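Local coordinates for acetate kinase (Entamoeba histolytica, PDB 4H0O), which probably interconverts acetate and acetyl phosphate by phosphoryl transfer, as a pyrophosphate-dependent member of the acetokinase family within the ASKHA superfamily, at residues Q177-Y188 with D228-L236; D200-A208 with C218-S226. All blocks are in the same frame, centred on the assembly; numbering follows the deposited sequence.

Interaction 1 of 2, residues Q177-Y188 with D228-L236; sequences QYLKFGFHGLSY and DTSMGNSTL
Phe183 meets Thr235 and Met231 in a tightly packed part of this contact. Thr235 CG2 lies 3.4 Å from the centroid of the Phe183 ring, only 9° off its normal, a CH-pi contact over the centre of one face. Met231 crosses the phenyl group at about a right angle, with CB at the ring edge and SD 3.5 Å from Phe183 CD1, an oblique Met-aromatic contact. The extended chain of Met231 carries its CE to 3.5 Å from CE1 of His184, which is predicted to stabilise the transition state.

Beside this cluster the two backbones run close together. Phe181 N donates to Gly232 O at 3.1 Å, reaching the oxygen from above the carbonyl plane, and Gly182 N adds a weak bond to the same oxygen. Gly182 CA packs 3.6 Å from Thr229 CG2, while a water accepts from Phe183 N and donates to Thr229 OG1, whose hydroxyl is also hydrogen-bonded to Cys218 O. Lys180 passes across Gly232, CD lying 3.4 Å from Met231 O; the bend at chi3 (-59°) then turns its ammonium toward a weak bond to Thr229 O and a salt bridge of 3.6 Å from NZ to Asp228 OD1.

Asn233 is also well packed, its CB 3.4 Å from Leu179 O, and the buried Tyr178 bonds through its hydroxyl to Gln259 of the second subunit. The loose side is that of Gln177, exposed and contributing little, and the partly exposed Leu179.

His184 is the N-cap residue of helix 185-195, and its ND1 is hydrogen-bonded to Ser217 of strand 216-222. Leu179 and Phe181 lean on Arg166 of helix 163-166, so the crossing loops join that helix to the end of strand 225-229.

Interaction 2 of 2, residues D200-A208 with C218-S226; sequences DVSHSKIIA and CCGIVNGKS
Ile206 and Ile221 form an antiparallel hydrogen-bonded pair in which each backbone N-H meets the other's carbonyl; Ile206 N to Ile221 O measures 2.9 Å and is nearly straight (174°). Ala208 and Cys219 repeat the pattern, with Ala208 N 3.0 Å from Cys219 O. At the other end the pairing runs into the turn: Asn223 N reaches Ser204 O at 3.1 Å, and Ser204 N is received by the side-chain oxygen, Asn223 OD1, at 3.2 Å. With CG beside its own backbone N (chi1 -57°), Asn223 folds its amide back against the 200-208 segment and prolongs the pairing where the strand has ended.

A water bridge supplements this, for one water donates to Ser204 OG and accepts from Gly224 N. Between the hydrogen-bonded pairs, Ile207 CA approaches Cys219 O at 3.3 Å in a CA-H...O contact.

Apolar packing covers both faces of the paired strands. Ile206 CB and Ile221 CB are 4.2 Å apart, on the face shared with Ala208 and Cys219, and this face meets Tyr188 and Ile192 of helix 185-195. Ile207 and Val222 project to the opposite face, against helix 299-324. Near the type I' turn from Val222 to Lys225, Val201 CG1 rests 3.6 Å from Gly224 CA.

The axes of segments 205-208 and 218-222 approach to 4.7 Å at 165°, as expected of antiparallel neighbours in the hairpin of strands 205-211 and 216-222. Its chemistry implies a register set mainly by main-chain bonds, with apolar side chains left to fasten the sheet between helices and a single asparagine amide supplementing the bonding at the turn.

Followed from the N terminus, the chain passes through the loop 178-184, helix 185-195 and strand 205-211, turns back along 216-222, and turns again into 225-229 before reaching 236. Interaction 2 closes the short hairpin between 208 and 218. Interaction 1 closes a larger loop, with 39 residues between its segments, so interaction 2 is nested wholly inside it and nothing crosses. The two meet at the edge of the six-stranded sheet, where Asp228 O lies 2.8 Å from Gly220 N, a probable hydrogen bond. Together they tie helix 185-195 and the loop before it to three successive antiparallel strands, linking the hairpin to the region of His184, predicted to stabilise the transition state.

Interaction 1 of 2, residues Q177-Y188 with D228-L236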
# COMPACT_ATOMS: atom_id res chain seq x y z
N GLN B 177 11.51 -15.37 4.05
CA GLN B 177 11.48 -15.09 5.48
C GLN B 177 10.34 -14.14 5.83
O GLN B 177 9.91 -14.07 6.98
CB GLN B 177 12.81 -14.49 5.94
CG GLN B 177 14.02 -15.40 5.79
CD GLN B 177 15.33 -14.68 6.06
OE1 GLN B 177 15.35 -13.47 6.31
NE2 GLN B 177 16.43 -15.42 6.00
N TYR B 178 9.86 -13.40 4.83
CA TYR B 178 8.90 -12.33 5.06
C TYR B 178 7.67 -12.44 4.17
O TYR B 178 7.21 -11.45 3.59
CB TYR B 178 9.57 -10.97 4.90
CG TYR B 178 10.76 -10.79 5.81
CD1 TYR B 178 10.62 -10.88 7.19
CD2 TYR B 178 12.03 -10.53 5.30
CE1 TYR B 178 11.71 -10.72 8.03
CE2 TYR B 178 13.12 -10.36 6.14
CZ TYR B 178 12.95 -10.46 7.50
OH TYR B 178 14.03 -10.30 8.35
N LEU B 179 7.13 -13.65 4.06
CA LEU B 179 5.89 -13.85 3.33
C LEU B 179 4.73 -13.20 4.07
O LEU B 179 4.77 -13.03 5.30
CB LEU B 179 5.62 -15.35 3.12
CG LEU B 179 6.57 -16.06 2.16
CD1 LEU B 179 6.21 -17.53 2.02
CD2 LEU B 179 6.56 -15.39 0.79
N LYS B 180 3.70 -12.81 3.33
CA LYS B 180 2.50 -12.24 3.93
C LYS B 180 1.71 -13.33 4.65
O LYS B 180 1.63 -14.46 4.18
CB LYS B 180 1.63 -11.57 2.86
CG LYS B 180 0.28 -11.09 3.36
CD LYS B 180 -0.51 -10.39 2.26
CE LYS B 180 0.24 -9.18 1.71
NZ LYS B 180 -0.58 -8.42 0.73
N PHE B 181 1.16 -12.99 5.81
CA PHE B 181 0.29 -13.91 6.54
C PHE B 181 -1.16 -13.43 6.50
O PHE B 181 -2.03 -14.10 5.94
CB PHE B 181 0.77 -14.08 7.99
CG PHE B 181 1.95 -15.00 8.13
CD1 PHE B 181 1.78 -16.38 8.08
CD2 PHE B 181 3.22 -14.49 8.34
CE1 PHE B 181 2.86 -17.23 8.21
CE2 PHE B 181 4.31 -15.34 8.47
CZ PHE B 181 4.13 -16.71 8.41
N GLY B 182 -1.43 -12.27 7.11
CA GLY B 182 -2.79 -11.77 7.21
C GLY B 182 -3.39 -12.17 8.54
O GLY B 182 -3.07 -13.24 9.07
N PHE B 183 -4.25 -11.33 9.09
CA PHE B 183 -4.80 -11.58 10.43
C PHE B 183 -6.30 -11.32 10.45
O PHE B 183 -6.91 -11.12 9.39
CB PHE B 183 -4.05 -10.75 11.47
CG PHE B 183 -2.57 -11.01 11.51
CD1 PHE B 183 -1.71 -10.37 10.62
CD2 PHE B 183 -2.02 -11.90 12.43
CE1 PHE B 183 -0.34 -10.62 10.64
CE2 PHE B 183 -0.66 -12.15 12.45
CZ PHE B 183 0.18 -11.50 11.56
N HIS B 184 -6.90 -11.32 11.64
CA HIS B 184 -8.36 -11.21 11.78
C HIS B 184 -9.08 -12.33 11.02
O HIS B 184 -10.24 -12.18 10.65
CB HIS B 184 -8.87 -9.84 11.32
CG HIS B 184 -8.20 -8.68 11.98
ND1 HIS B 184 -7.89 -7.51 11.32
CD2 HIS B 184 -7.78 -8.51 13.26
CE1 HIS B 184 -7.31 -6.67 12.15
NE2 HIS B 184 -7.23 -7.25 13.34
N GLY B 185 -8.38 -13.44 10.80
CA GLY B 185 -8.90 -14.53 9.99
C GLY B 185 -10.17 -15.14 10.55
O GLY B 185 -11.09 -15.48 9.80
N LEU B 186 -10.23 -15.28 11.87
CA LEU B 186 -11.38 -15.87 12.55
C LEU B 186 -12.62 -14.98 12.42
O LEU B 186 -13.73 -15.48 12.22
CB LEU B 186 -11.04 -16.11 14.02
CG LEU B 186 -9.95 -17.15 14.29
CD1 LEU B 186 -9.54 -17.15 15.76
CD2 LEU B 186 -10.43 -18.53 13.87
N SER B 187 -12.42 -13.67 12.52
CA SER B 187 -13.49 -12.70 12.32
C SER B 187 -14.06 -12.81 10.90
O SER B 187 -15.28 -12.83 10.71
CB SER B 187 -12.95 -11.29 12.59
OG SER B 187 -13.90 -10.30 12.27
N TYR B 188 -13.18 -12.89 9.92
CA TYR B 188 -13.58 -12.99 8.52
C TYR B 188 -14.40 -14.25 8.22
O TYR B 188 -15.47 -14.17 7.63
CB TYR B 188 -12.36 -12.91 7.60
CG TYR B 188 -11.75 -11.53 7.51
CD1 TYR B 188 -12.56 -10.42 7.32
CD2 TYR B 188 -10.38 -11.33 7.64
CE1 TYR B 188 -12.02 -9.15 7.24
CE2 TYR B 188 -9.84 -10.07 7.56
CZ TYR B 188 -10.67 -8.98 7.37
OH TYR B 188 -10.15 -7.71 7.30
N ASP B 228 -6.97 -12.08 -1.10
CA ASP B 228 -5.88 -11.25 -0.61
C ASP B 228 -6.34 -10.46 0.61
O ASP B 228 -7.54 -10.39 0.90
CB ASP B 228 -5.36 -10.30 -1.69
CG ASP B 228 -3.98 -9.76 -1.38
OD1 ASP B 228 -3.28 -10.36 -0.53
OD2 ASP B 228 -3.57 -8.75 -1.97
N THR B 229 -5.39 -9.88 1.33
CA THR B 229 -5.71 -9.17 2.56
C THR B 229 -4.75 -8.01 2.83
O THR B 229 -3.69 -7.90 2.22
CB THR B 229 -5.73 -10.11 3.77
OG1 THR B 229 -6.35 -9.46 4.89
CG2 THR B 229 -4.32 -10.53 4.15
N SER B 230 -5.14 -7.16 3.78
CA SER B 230 -4.50 -5.87 3.98
C SER B 230 -3.20 -5.93 4.79
O SER B 230 -2.23 -5.23 4.47
CB SER B 230 -5.49 -4.93 4.66
OG SER B 230 -5.18 -3.58 4.39
N MET B 231 -3.19 -6.72 5.86
CA MET B 231 -1.98 -6.88 6.66
C MET B 231 -0.97 -7.74 5.89
O MET B 231 -1.33 -8.38 4.90
CB MET B 231 -2.30 -7.50 8.02
CG MET B 231 -3.02 -6.55 8.99
SD MET B 231 -3.44 -7.30 10.59
CE MET B 231 -3.98 -5.87 11.51
N GLY B 232 0.28 -7.73 6.32
CA GLY B 232 1.31 -8.49 5.64
C GLY B 232 2.01 -9.47 6.56
O GLY B 232 1.35 -10.22 7.28
N ASN B 233 3.34 -9.46 6.53
CA ASN B 233 4.12 -10.29 7.44
C ASN B 233 3.89 -9.87 8.89
O ASN B 233 3.92 -10.70 9.80
CB ASN B 233 5.60 -10.21 7.09
CG ASN B 233 6.44 -11.20 7.88
OD1 ASN B 233 6.54 -12.37 7.50
ND2 ASN B 233 7.05 -10.75 8.97
N SER B 234 3.68 -8.57 9.09
CA SER B 234 3.45 -8.03 10.43
C SER B 234 2.02 -7.52 10.56
O SER B 234 1.28 -7.43 9.57
CB SER B 234 4.40 -6.87 10.72
OG SER B 234 3.95 -5.67 10.13
N THR B 235 1.62 -7.20 11.78
CA THR B 235 0.28 -6.69 12.05
C THR B 235 0.26 -5.16 11.99
O THR B 235 -0.68 -4.52 12.48
CB THR B 235 -0.24 -7.15 13.42
OG1 THR B 235 0.65 -6.69 14.45
CG2 THR B 235 -0.33 -8.67 13.48
N LEU B 236 1.30 -4.59 11.40
CA LEU B 236 1.43 -3.14 11.27
C LEU B 236 1.02 -2.66 9.87
O LEU B 236 0.64 -1.50 9.69
CB LEU B 236 2.87 -2.73 11.58
CG LEU B 236 3.33 -1.28 11.39
CD1 LEU B 236 4.18 -0.83 12.56
CD2 LEU B 236 4.12 -1.15 10.10
O HOH W 1 -5.20 -9.05 7.71

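Interaction 2 of 2, residues D200-A208 with C218-S226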
# COMPACT_ATOMS: atom_id res chain seq x y z
N ASP B 200 -25.70 -15.80 -1.60
CA ASP B 200 -25.01 -16.91 -2.24
C ASP B 200 -23.50 -16.66 -2.18
O ASP B 200 -22.93 -16.08 -3.11
CB ASP B 200 -25.46 -17.05 -3.70
CG ASP B 200 -25.07 -18.38 -4.32
OD1 ASP B 200 -24.12 -19.03 -3.83
OD2 ASP B 200 -25.71 -18.78 -5.32
N VAL B 201 -22.88 -17.09 -1.09
CA VAL B 201 -21.45 -16.86 -0.87
C VAL B 201 -20.58 -17.55 -1.93
O VAL B 201 -19.59 -16.97 -2.40
CB VAL B 201 -21.01 -17.31 0.55
CG1 VAL B 201 -19.50 -17.33 0.67
CG2 VAL B 201 -21.61 -16.40 1.61
N SER B 202 -20.96 -18.76 -2.32
CA SER B 202 -20.18 -19.55 -3.28
C SER B 202 -20.09 -18.94 -4.68
O SER B 202 -19.30 -19.41 -5.50
CB SER B 202 -20.73 -20.98 -3.36
OG SER B 202 -22.14 -21.01 -3.22
N HIS B 203 -20.89 -17.92 -4.95
CA HIS B 203 -20.82 -17.20 -6.21
C HIS B 203 -20.87 -15.70 -5.93
O HIS B 203 -21.77 -15.00 -6.39
CB HIS B 203 -21.96 -17.61 -7.14
CG HIS B 203 -21.98 -19.07 -7.46
ND1 HIS B 203 -21.18 -19.63 -8.43
CD2 HIS B 203 -22.69 -20.09 -6.93
CE1 HIS B 203 -21.40 -20.93 -8.49
NE2 HIS B 203 -22.31 -21.24 -7.59
N SER B 204 -19.89 -15.23 -5.17
CA SER B 204 -19.88 -13.85 -4.69
C SER B 204 -18.47 -13.30 -4.63
O SER B 204 -17.51 -14.03 -4.39
CB SER B 204 -20.51 -13.79 -3.30
OG SER B 204 -19.75 -14.54 -2.37
N LYS B 205 -18.35 -11.99 -4.86
CA LYS B 205 -17.10 -11.29 -4.63
C LYS B 205 -17.32 -10.32 -3.48
O LYS B 205 -18.09 -9.36 -3.59
CB LYS B 205 -16.66 -10.54 -5.89
CG LYS B 205 -16.28 -11.47 -7.03
CD LYS B 205 -16.02 -10.71 -8.32
CE LYS B 205 -15.65 -11.67 -9.44
NZ LYS B 205 -14.54 -12.56 -9.03
N ILE B 206 -16.66 -10.60 -2.36
CA ILE B 206 -16.91 -9.87 -1.13
C ILE B 206 -15.64 -9.19 -0.64
O ILE B 206 -14.56 -9.79 -0.66
CB ILE B 206 -17.43 -10.83 -0.04
CG1 ILE B 206 -18.67 -11.58 -0.54
CG2 ILE B 206 -17.75 -10.08 1.24
CD1 ILE B 206 -19.27 -12.55 0.46
N ILE B 207 -15.76 -7.93 -0.25
CA ILE B 207 -14.68 -7.24 0.45
C ILE B 207 -15.16 -6.94 1.87
O ILE B 207 -16.14 -6.22 2.07
CB ILE B 207 -14.25 -5.93 -0.26
CG1 ILE B 207 -13.59 -6.25 -1.60
CG2 ILE B 207 -13.29 -5.14 0.62
CD1 ILE B 207 -13.11 -5.02 -2.36
N ALA B 208 -14.47 -7.51 2.85
CA ALA B 208 -14.83 -7.31 4.25
C ALA B 208 -13.87 -6.35 4.92
O ALA B 208 -12.66 -6.41 4.68
CB ALA B 208 -14.86 -8.63 4.98
N CYS B 218 -8.59 -5.18 5.72
CA CYS B 218 -9.60 -5.54 4.73
C CYS B 218 -9.25 -6.88 4.12
O CYS B 218 -8.07 -7.25 4.06
CB CYS B 218 -9.66 -4.49 3.61
SG CYS B 218 -10.35 -2.92 4.11
N CYS B 219 -10.26 -7.61 3.66
CA CYS B 219 -10.02 -8.90 3.02
C CYS B 219 -10.83 -9.05 1.74
O CYS B 219 -12.05 -8.83 1.73
CB CYS B 219 -10.34 -10.04 3.98
SG CYS B 219 -9.84 -11.67 3.38
N GLY B 220 -10.16 -9.42 0.65
CA GLY B 220 -10.86 -9.73 -0.59
C GLY B 220 -11.24 -11.20 -0.58
O GLY B 220 -10.37 -12.07 -0.49
N ILE B 221 -12.54 -11.48 -0.69
CA ILE B 221 -13.03 -12.85 -0.56
C ILE B 221 -13.77 -13.33 -1.82
O ILE B 221 -14.78 -12.75 -2.21
CB ILE B 221 -13.93 -12.99 0.68
CG1 ILE B 221 -13.13 -12.63 1.94
CG2 ILE B 221 -14.48 -14.40 0.78
CD1 ILE B 221 -13.98 -12.43 3.17
N VAL B 222 -13.24 -14.38 -2.44
CA VAL B 222 -13.84 -14.95 -3.64
C VAL B 222 -14.44 -16.31 -3.32
O VAL B 222 -13.72 -17.26 -3.01
CB VAL B 222 -12.82 -15.08 -4.78
CG1 VAL B 222 -13.47 -15.67 -6.03
CG2 VAL B 222 -12.21 -13.73 -5.10
N ASN B 223 -15.77 -16.40 -3.40
CA ASN B 223 -16.49 -17.64 -3.15
C ASN B 223 -16.20 -18.25 -1.77
O ASN B 223 -16.05 -19.46 -1.64
CB ASN B 223 -16.23 -18.65 -4.27
CG ASN B 223 -16.61 -18.11 -5.64
OD1 ASN B 223 -17.35 -17.12 -5.75
ND2 ASN B 223 -16.11 -18.75 -6.69
N GLY B 224 -16.14 -17.40 -0.75
CA GLY B 224 -15.97 -17.85 0.62
C GLY B 224 -14.53 -17.98 1.09
O GLY B 224 -14.28 -18.31 2.25
N LYS B 225 -13.58 -17.71 0.19
CA LYS B 225 -12.17 -17.89 0.51
C LYS B 225 -11.35 -16.60 0.37
O LYS B 225 -11.57 -15.82 -0.55
CB LYS B 225 -11.56 -19.01 -0.33
CG LYS B 225 -11.97 -20.40 0.15
CD LYS B 225 -12.29 -21.34 -1.00
CE LYS B 225 -11.04 -21.93 -1.62
NZ LYS B 225 -11.38 -22.91 -2.70
N SER B 226 -10.43 -16.39 1.31
CA SER B 226 -9.54 -15.24 1.26
C SER B 226 -8.69 -15.29 -0.01
O SER B 226 -8.01 -16.29 -0.26
CB SER B 226 -8.64 -15.23 2.50
OG SER B 226 -7.72 -14.15 2.45
O HOH W 2 -17.16 -14.75 -1.60